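Side-chain contacts in alginate lyase, family PL7 (Zobellia galactanivorans, PDB 4BE3), which acts as an exolytic alginate lyase, depolymerising the brown-algal polysaccharide from chain ends, probably by the beta-elimination usual for its family: residues V136-E141 with L200-E205; E39-T44 with E297-E302. All coordinates share one frame; numbering follows the deposited sequence. Where two conformers were deposited one is given.

In the fold
Contact 1 and contact 2 lie at different depths of one beta-jelly-roll sandwich, their centres about 20 Å apart. Both use the seven-stranded antiparallel sheet, but from opposite faces. In contact 1, strand 197-203 of that sheet meets strand 133-141 of the other sheet, which also carries Arg65, His111, Tyr255 and Lys257 of the tartrate pocket; the interface is buried and wholly apolar, built from rings and methyl groups. Contact 2 stays within the seven-stranded sheet: strand 36-41 reaches Trp299 over the intervening strand 44-52, while Thr44, at the start of that strand, touches Lys301. Near the surface, carboxylates meet a buried tryptophan, water joins two carboxylates, and a threonine methyl touches a lysine's aliphatic part.

Contact 1 (V136-E141 with L200-E205); sequences VFWNYE and LTFSSE
The core of the jelly-roll sandwich is closed here between strands 133-141 and 197-203: Trp138 packs on Leu200 and Phe202, and Val136 on Phe202. The two strands belong to opposite sheets and run nearly antiparallel, 167° between their directions, with axes 10.3 Å apart at the closest. No hydrogen bond joins them; the space between the backbones is bridged by side chains.

The main contact is one methyl group on one indole. CD1 of Leu200 sits over a face of Trp138, 3.5 Å from the centroid of the five-membered ring and 18° off its normal, a CH-pi contact. It rests near the bond shared by the two rings, 3.4 Å from Trp138 CE2, and even the farthest of the nine ring atoms, Trp138 CZ3, is only 4.2 Å from Leu200 CD1. The extended end of the leucine explains this reach: CD1 is trans to CA (chi2 178°), thrusting this methyl away from its own strand.

Phe202 flanks the indole on its pyrrole side. Its ring is nearly parallel to the five-membered ring, but the two are slid so far apart, 5.8 Å between centroids, that they hardly overlap; Phe202 CE2 lies 4.0 Å from Trp138 CD1. Around this group, Ile121 touches both Trp138 and Leu200, Phe212 meets the indole edge-to-face, and Val158 and Tyr189 pack against Phe202. With these neighbours the tryptophan is buried among apolar and aromatic groups.

Two residues back along the first strand, Val136 meets the same phenylalanine ring, its methyl CG1 coming 4.2 Å from the ring atom CE1 of Phe202.

Contact 2 (E39-T44 with E297-E302); sequences EHENET and EVWFKE
The indole of Trp299 has Glu39 CB over one face, offset toward the rim of the six-membered ring, and Glu297 OE2 in plane at its edge. There NE1 donates a hydrogen bond of 2.7 Å to OE2 of Glu297, at 160°; OE2 accepts it with the lone pair turned away from its partner oxygen. The carboxylate of Glu39, inclined 53° to the indole, reaches the outer end of the ring, OE2 lying 3.5 Å from Trp299 CH2. Extended with CG anti to the backbone N (chi1 -166°), Glu41 comes obliquely to the neighbouring corner, its OE2 3.9 Å from Trp299 CZ3, while its OE1 forms a salt bridge to Lys87.

One water donates to Glu39 OE1 and Glu297 OE2, linking two carboxylates that would otherwise probably repel each other. Replacing Trp299 by an alanine would probably open a gap beneath Glu39 and leave Glu297 OE2 without its indole N-H, that carboxylate then being less firmly fixed.

Beyond the ring, Thr44 CG2 touches Lys301 CD at 3.9 Å; the lysine's NZ pairs with Glu186. Lys301 and Glu302 together face Thr85, a classic beta bulge, and a type II' turn from Glu41 to Thr44 closes a tight hairpin. Glu39 and Glu41 on Trp299 make outer-face packing between next-nearest strands of one jelly-roll sheet, spanning strand 44-52.

Contact 1 (V136-E141 with L200-E205)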
loop_
_atom_site.group_PDB
_atom_site.type_symbol
_atom_site.label_atom_id
_atom_site.label_comp_id
_atom_site.label_asym_id
_atom_site.label_seq_id
_atom_site.Cartn_x
_atom_site.Cartn_y
_atom_site.Cartn_z
ATOM N N VAL A 136 -14.114 12.572 -23.375
ATOM C CA VAL A 136 -13.453 11.994 -22.130
ATOM C C VAL A 136 -12.513 13.049 -21.643
ATOM O O VAL A 136 -11.736 13.664 -22.444
ATOM C CB VAL A 136 -12.623 10.759 -22.522
ATOM C CG1 VAL A 136 -11.797 10.278 -21.246
ATOM C CG2 VAL A 136 -13.612 9.589 -22.879
ATOM N N PHE A 137 -12.591 13.402 -20.350
ATOM C CA PHE A 137 -11.693 14.401 -19.861
ATOM C C PHE A 137 -11.403 14.057 -18.394
ATOM O O PHE A 137 -12.108 13.158 -17.830
ATOM C CB PHE A 137 -12.302 15.844 -19.855
ATOM C CG PHE A 137 -13.689 15.943 -19.273
ATOM C CD1 PHE A 137 -13.830 16.213 -17.864
ATOM C CD2 PHE A 137 -14.819 15.977 -20.147
ATOM C CE1 PHE A 137 -15.126 16.450 -17.252
ATOM C CE2 PHE A 137 -16.131 16.153 -19.529
ATOM C CZ PHE A 137 -16.245 16.411 -18.157
ATOM N N TRP A 138 -10.392 14.636 -17.801
ATOM C CA TRP A 138 -10.152 14.282 -16.381
ATOM C C TRP A 138 -9.968 15.531 -15.559
ATOM O O TRP A 138 -9.410 16.506 -16.058
ATOM C CB TRP A 138 -8.939 13.336 -16.254
ATOM C CG TRP A 138 -7.647 13.990 -16.628
ATOM C CD1 TRP A 138 -7.122 14.066 -17.920
ATOM C CD2 TRP A 138 -6.657 14.595 -15.723
ATOM N NE1 TRP A 138 -5.872 14.625 -17.881
ATOM C CE2 TRP A 138 -5.539 14.981 -16.584
ATOM C CE3 TRP A 138 -6.591 14.787 -14.313
ATOM C CZ2 TRP A 138 -4.367 15.603 -16.093
ATOM C CZ3 TRP A 138 -5.398 15.400 -13.829
ATOM C CH2 TRP A 138 -4.347 15.800 -14.688
ATOM N N ASN A 139 -10.409 15.505 -14.305
ATOM C CA ASN A 139 -10.378 16.747 -13.473
ATOM C C ASN A 139 -9.413 16.487 -12.276
ATOM O O ASN A 139 -9.413 15.340 -11.730
ATOM C CB ASN A 139 -11.722 16.926 -12.804
ATOM C CG ASN A 139 -12.724 17.549 -13.777
ATOM O OD1 ASN A 139 -12.491 17.491 -14.982
ATOM N ND2 ASN A 139 -13.888 18.102 -13.220
ATOM N N TYR A 140 -8.669 17.517 -11.912
ATOM C CA TYR A 140 -7.810 17.469 -10.693
ATOM C C TYR A 140 -8.527 18.385 -9.727
ATOM O O TYR A 140 -8.784 19.572 -10.105
ATOM C CB TYR A 140 -6.447 18.082 -11.084
ATOM C CG TYR A 140 -5.594 18.247 -9.823
ATOM C CD1 TYR A 140 -4.925 17.105 -9.301
ATOM C CD2 TYR A 140 -5.476 19.518 -9.199
ATOM C CE1 TYR A 140 -4.117 17.233 -8.175
ATOM C CE2 TYR A 140 -4.680 19.669 -8.036
ATOM C CZ TYR A 140 -4.037 18.462 -7.553
ATOM O OH TYR A 140 -3.245 18.620 -6.369
ATOM N N GLU A 141 -8.821 17.961 -8.472
ATOM C CA GLU A 141 -9.418 18.909 -7.545
ATOM C C GLU A 141 -8.349 19.371 -6.570
ATOM O O GLU A 141 -7.522 18.528 -6.067
ATOM C CB GLU A 141 -10.500 18.138 -6.826
ATOM C CG GLU A 141 -11.121 19.035 -5.715
ATOM C CD GLU A 141 -12.349 18.317 -5.160
ATOM O OE1 GLU A 141 -12.394 17.048 -4.941
ATOM O OE2 GLU A 141 -13.345 19.065 -4.902
ATOM N N LEU A 200 -0.824 9.468 -16.386
ATOM C CA LEU A 200 -2.031 8.951 -16.974
ATOM C C LEU A 200 -1.812 8.537 -18.397
ATOM O O LEU A 200 -1.003 9.194 -19.105
ATOM C CB LEU A 200 -3.131 10.108 -16.958
ATOM C CG LEU A 200 -3.295 10.714 -15.585
ATOM C CD1 LEU A 200 -4.418 11.879 -15.828
ATOM C CD2 LEU A 200 -3.882 9.660 -14.624
ATOM N N THR A 201 -2.515 7.437 -18.758
ATOM C CA THR A 201 -2.456 7.058 -20.202
ATOM C C THR A 201 -3.851 6.775 -20.591
ATOM O O THR A 201 -4.535 5.906 -19.960
ATOM C CB THR A 201 -1.583 5.808 -20.412
ATOM O OG1 THR A 201 -0.287 6.083 -19.825
ATOM C CG2 THR A 201 -1.364 5.441 -21.961
ATOM N N PHE A 202 -4.267 7.272 -21.743
ATOM C CA PHE A 202 -5.591 6.965 -22.281
ATOM C C PHE A 202 -5.505 6.467 -23.712
ATOM O O PHE A 202 -4.747 7.065 -24.474
ATOM C CB PHE A 202 -6.411 8.316 -22.366
ATOM C CG PHE A 202 -6.744 8.860 -21.018
ATOM C CD1 PHE A 202 -7.945 8.436 -20.410
ATOM C CD2 PHE A 202 -5.893 9.786 -20.432
ATOM C CE1 PHE A 202 -8.350 8.996 -19.189
ATOM C CE2 PHE A 202 -6.256 10.379 -19.190
ATOM C CZ PHE A 202 -7.487 9.938 -18.569
ATOM N N SER A 203 -6.153 5.339 -24.023
ATOM C CA SER A 203 -5.994 4.815 -25.393
ATOM C C SER A 203 -7.330 4.293 -25.875
ATOM O O SER A 203 -8.214 3.913 -25.083
ATOM C CB SER A 203 -4.921 3.668 -25.364
ATOM O OG SER A 203 -5.395 2.601 -24.562
ATOM N N SER A 204 -7.513 4.297 -27.188
ATOM C CA SER A 204 -8.729 3.788 -27.770
ATOM C C SER A 204 -8.454 3.525 -29.272
ATOM O O SER A 204 -7.768 4.296 -29.913
ATOM C CB SER A 204 -9.856 4.786 -27.647
ATOM O OG SER A 204 -11.051 4.260 -28.212
ATOM N N GLU A 205 -8.895 2.376 -29.753
ATOM C CA GLU A 205 -8.518 2.014 -31.133
ATOM C C GLU A 205 -8.979 3.117 -32.140
ATOM O O GLU A 205 -10.148 3.569 -32.186
ATOM C CB GLU A 205 -9.141 0.660 -31.449
ATOM C CG GLU A 205 -9.155 0.245 -32.920
ATOM C CD GLU A 205 -7.784 -0.013 -33.479
ATOM O OE1 GLU A 205 -6.881 -0.349 -32.663
ATOM O OE2 GLU A 205 -7.619 0.134 -34.729
#

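Contact 2 (E39-T44 with E297-E302)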
loop_
_atom_site.group_PDB
_atom_site.type_symbol
_atom_site.label_atom_id
_atom_site.label_comp_id
_atom_site.label_asym_id
_atom_site.label_seq_id
_atom_site.Cartn_x
_atom_site.Cartn_y
_atom_site.Cartn_z
ATOM N N GLU A 39 -22.997 -8.739 -18.118
ATOM C CA GLU A 39 -23.779 -8.800 -19.364
ATOM C C GLU A 39 -22.867 -9.414 -20.372
ATOM O O GLU A 39 -21.671 -9.122 -20.406
ATOM C CB GLU A 39 -24.246 -7.373 -19.907
ATOM C CG GLU A 39 -25.309 -7.661 -20.963
ATOM C CD GLU A 39 -26.336 -6.596 -21.111
ATOM O OE1 GLU A 39 -26.822 -5.935 -20.104
ATOM O OE2 GLU A 39 -26.671 -6.427 -22.303
ATOM N N HIS A 40 -23.444 -10.337 -21.164
ATOM C CA HIS A 40 -22.696 -11.067 -22.189
ATOM C C HIS A 40 -22.998 -10.470 -23.559
ATOM O O HIS A 40 -24.159 -10.221 -23.876
ATOM C CB HIS A 40 -23.051 -12.637 -22.169
ATOM C CG HIS A 40 -22.179 -13.405 -23.163
ATOM N ND1 HIS A 40 -20.800 -13.580 -22.973
ATOM C CD2 HIS A 40 -22.467 -13.926 -24.447
ATOM C CE1 HIS A 40 -20.261 -14.214 -24.043
ATOM N NE2 HIS A 40 -21.280 -14.435 -24.950
ATOM N N GLU A 41 -21.997 -10.214 -24.389
ATOM C CA GLU A 41 -22.239 -9.640 -25.710
ATOM C C GLU A 41 -21.277 -10.120 -26.791
ATOM O O GLU A 41 -20.056 -9.895 -26.652
ATOM C CB GLU A 41 -22.056 -8.157 -25.632
ATOM C CG GLU A 41 -22.608 -7.416 -26.829
ATOM C CD GLU A 41 -22.096 -5.980 -26.782
ATOM O OE1 GLU A 41 -20.870 -5.819 -26.557
ATOM O OE2 GLU A 41 -22.943 -5.091 -26.897
ATOM N N ASN A 42 -21.809 -10.780 -27.862
ATOM C CA ASN A 42 -20.951 -11.633 -28.801
ATOM C C ASN A 42 -19.937 -12.465 -28.017
ATOM O O ASN A 42 -20.352 -13.339 -27.290
ATOM C CB ASN A 42 -20.252 -10.802 -29.902
ATOM C CG ASN A 42 -21.115 -9.624 -30.362
ATOM O OD1 ASN A 42 -22.260 -9.826 -30.755
ATOM N ND2 ASN A 42 -20.591 -8.387 -30.268
ATOM N N GLU A 43 -18.643 -12.201 -28.094
ATOM C CA GLU A 43 -17.730 -13.103 -27.420
ATOM C C GLU A 43 -17.105 -12.576 -26.144
ATOM O O GLU A 43 -16.182 -13.199 -25.695
ATOM C CB GLU A 43 -16.612 -13.540 -28.359
ATOM C CG GLU A 43 -17.081 -14.401 -29.542
ATOM C CD GLU A 43 -17.646 -13.552 -30.677
ATOM O OE1 GLU A 43 -17.015 -12.539 -31.068
ATOM O OE2 GLU A 43 -18.745 -13.883 -31.179
ATOM N N THR A 44 -17.606 -11.465 -25.566
ATOM C CA THR A 44 -17.044 -10.878 -24.320
ATOM C C THR A 44 -18.101 -10.739 -23.206
ATOM O O THR A 44 -19.233 -10.394 -23.445
ATOM C CB THR A 44 -16.512 -9.451 -24.627
ATOM O OG1 THR A 44 -15.693 -9.542 -25.773
ATOM C CG2 THR A 44 -15.678 -8.784 -23.458
ATOM N N GLU A 297 -24.704 4.237 -17.321
ATOM C CA GLU A 297 -24.406 2.842 -17.337
ATOM C C GLU A 297 -23.065 2.608 -18.033
ATOM O O GLU A 297 -22.814 3.147 -19.133
ATOM C CB GLU A 297 -25.520 2.139 -18.188
ATOM C CG GLU A 297 -25.221 0.569 -18.258
ATOM C CD GLU A 297 -26.328 -0.177 -18.982
ATOM O OE1 GLU A 297 -27.501 0.346 -18.952
ATOM O OE2 GLU A 297 -26.101 -1.270 -19.594
ATOM N N VAL A 298 -22.154 1.888 -17.395
ATOM C CA VAL A 298 -20.763 1.851 -17.903
ATOM C C VAL A 298 -20.382 0.318 -17.779
ATOM O O VAL A 298 -20.706 -0.280 -16.720
ATOM C CB VAL A 298 -19.843 2.603 -16.947
ATOM C CG1 VAL A 298 -18.379 2.582 -17.491
ATOM C CG2 VAL A 298 -20.271 4.151 -16.838
ATOM N N TRP A 299 -19.741 -0.209 -18.817
ATOM C CA TRP A 299 -19.375 -1.629 -18.818
ATOM C C TRP A 299 -17.914 -1.771 -18.808
ATOM O O TRP A 299 -17.220 -1.059 -19.522
ATOM C CB TRP A 299 -19.881 -2.238 -20.094
ATOM C CG TRP A 299 -21.352 -2.376 -20.219
ATOM C CD1 TRP A 299 -22.420 -1.759 -19.480
ATOM C CD2 TRP A 299 -21.993 -3.186 -21.197
ATOM N NE1 TRP A 299 -23.629 -2.183 -19.986
ATOM C CE2 TRP A 299 -23.427 -3.021 -21.025
ATOM C CE3 TRP A 299 -21.506 -4.022 -22.237
ATOM C CZ2 TRP A 299 -24.373 -3.707 -21.841
ATOM C CZ3 TRP A 299 -22.467 -4.707 -23.053
ATOM C CH2 TRP A 299 -23.850 -4.507 -22.882
ATOM N N PHE A 300 -17.360 -2.656 -17.977
ATOM C CA PHE A 300 -15.926 -2.769 -17.945
ATOM C C PHE A 300 -15.561 -4.148 -18.338
ATOM O O PHE A 300 -16.241 -5.139 -17.882
ATOM C CB PHE A 300 -15.406 -2.585 -16.496
ATOM C CG PHE A 300 -15.412 -1.141 -16.038
ATOM C CD1 PHE A 300 -16.619 -0.557 -15.673
ATOM C CD2 PHE A 300 -14.179 -0.458 -16.029
ATOM C CE1 PHE A 300 -16.617 0.755 -15.217
ATOM C CE2 PHE A 300 -14.209 0.918 -15.587
ATOM C CZ PHE A 300 -15.436 1.478 -15.277
ATOM N N LYS A 301 -14.512 -4.287 -19.108
ATOM C CA LYS A 301 -14.101 -5.714 -19.313
ATOM C C LYS A 301 -12.768 -5.992 -18.607
ATOM O O LYS A 301 -12.285 -7.130 -18.543
ATOM C CB LYS A 301 -13.997 -6.012 -20.787
ATOM C CG LYS A 301 -12.948 -5.282 -21.480
ATOM C CD LYS A 301 -12.985 -6.024 -22.788
ATOM C CE LYS A 301 -11.697 -5.966 -23.534
ATOM N NZ LYS A 301 -12.068 -6.132 -24.980
ATOM N N GLU A 302 -12.112 -4.968 -18.137
ATOM C CA GLU A 302 -10.873 -5.243 -17.378
ATOM C C GLU A 302 -10.802 -4.156 -16.323
ATOM O O GLU A 302 -11.191 -2.943 -16.590
ATOM C CB GLU A 302 -9.690 -5.098 -18.296
ATOM C CG GLU A 302 -8.449 -4.840 -17.367
ATOM C CD GLU A 302 -7.041 -5.138 -17.940
ATOM O OE1 GLU A 302 -6.816 -4.886 -19.118
ATOM O OE2 GLU A 302 -6.104 -5.592 -17.164
HETATM O O HOH W 1 -27.521 -3.616 -18.978
#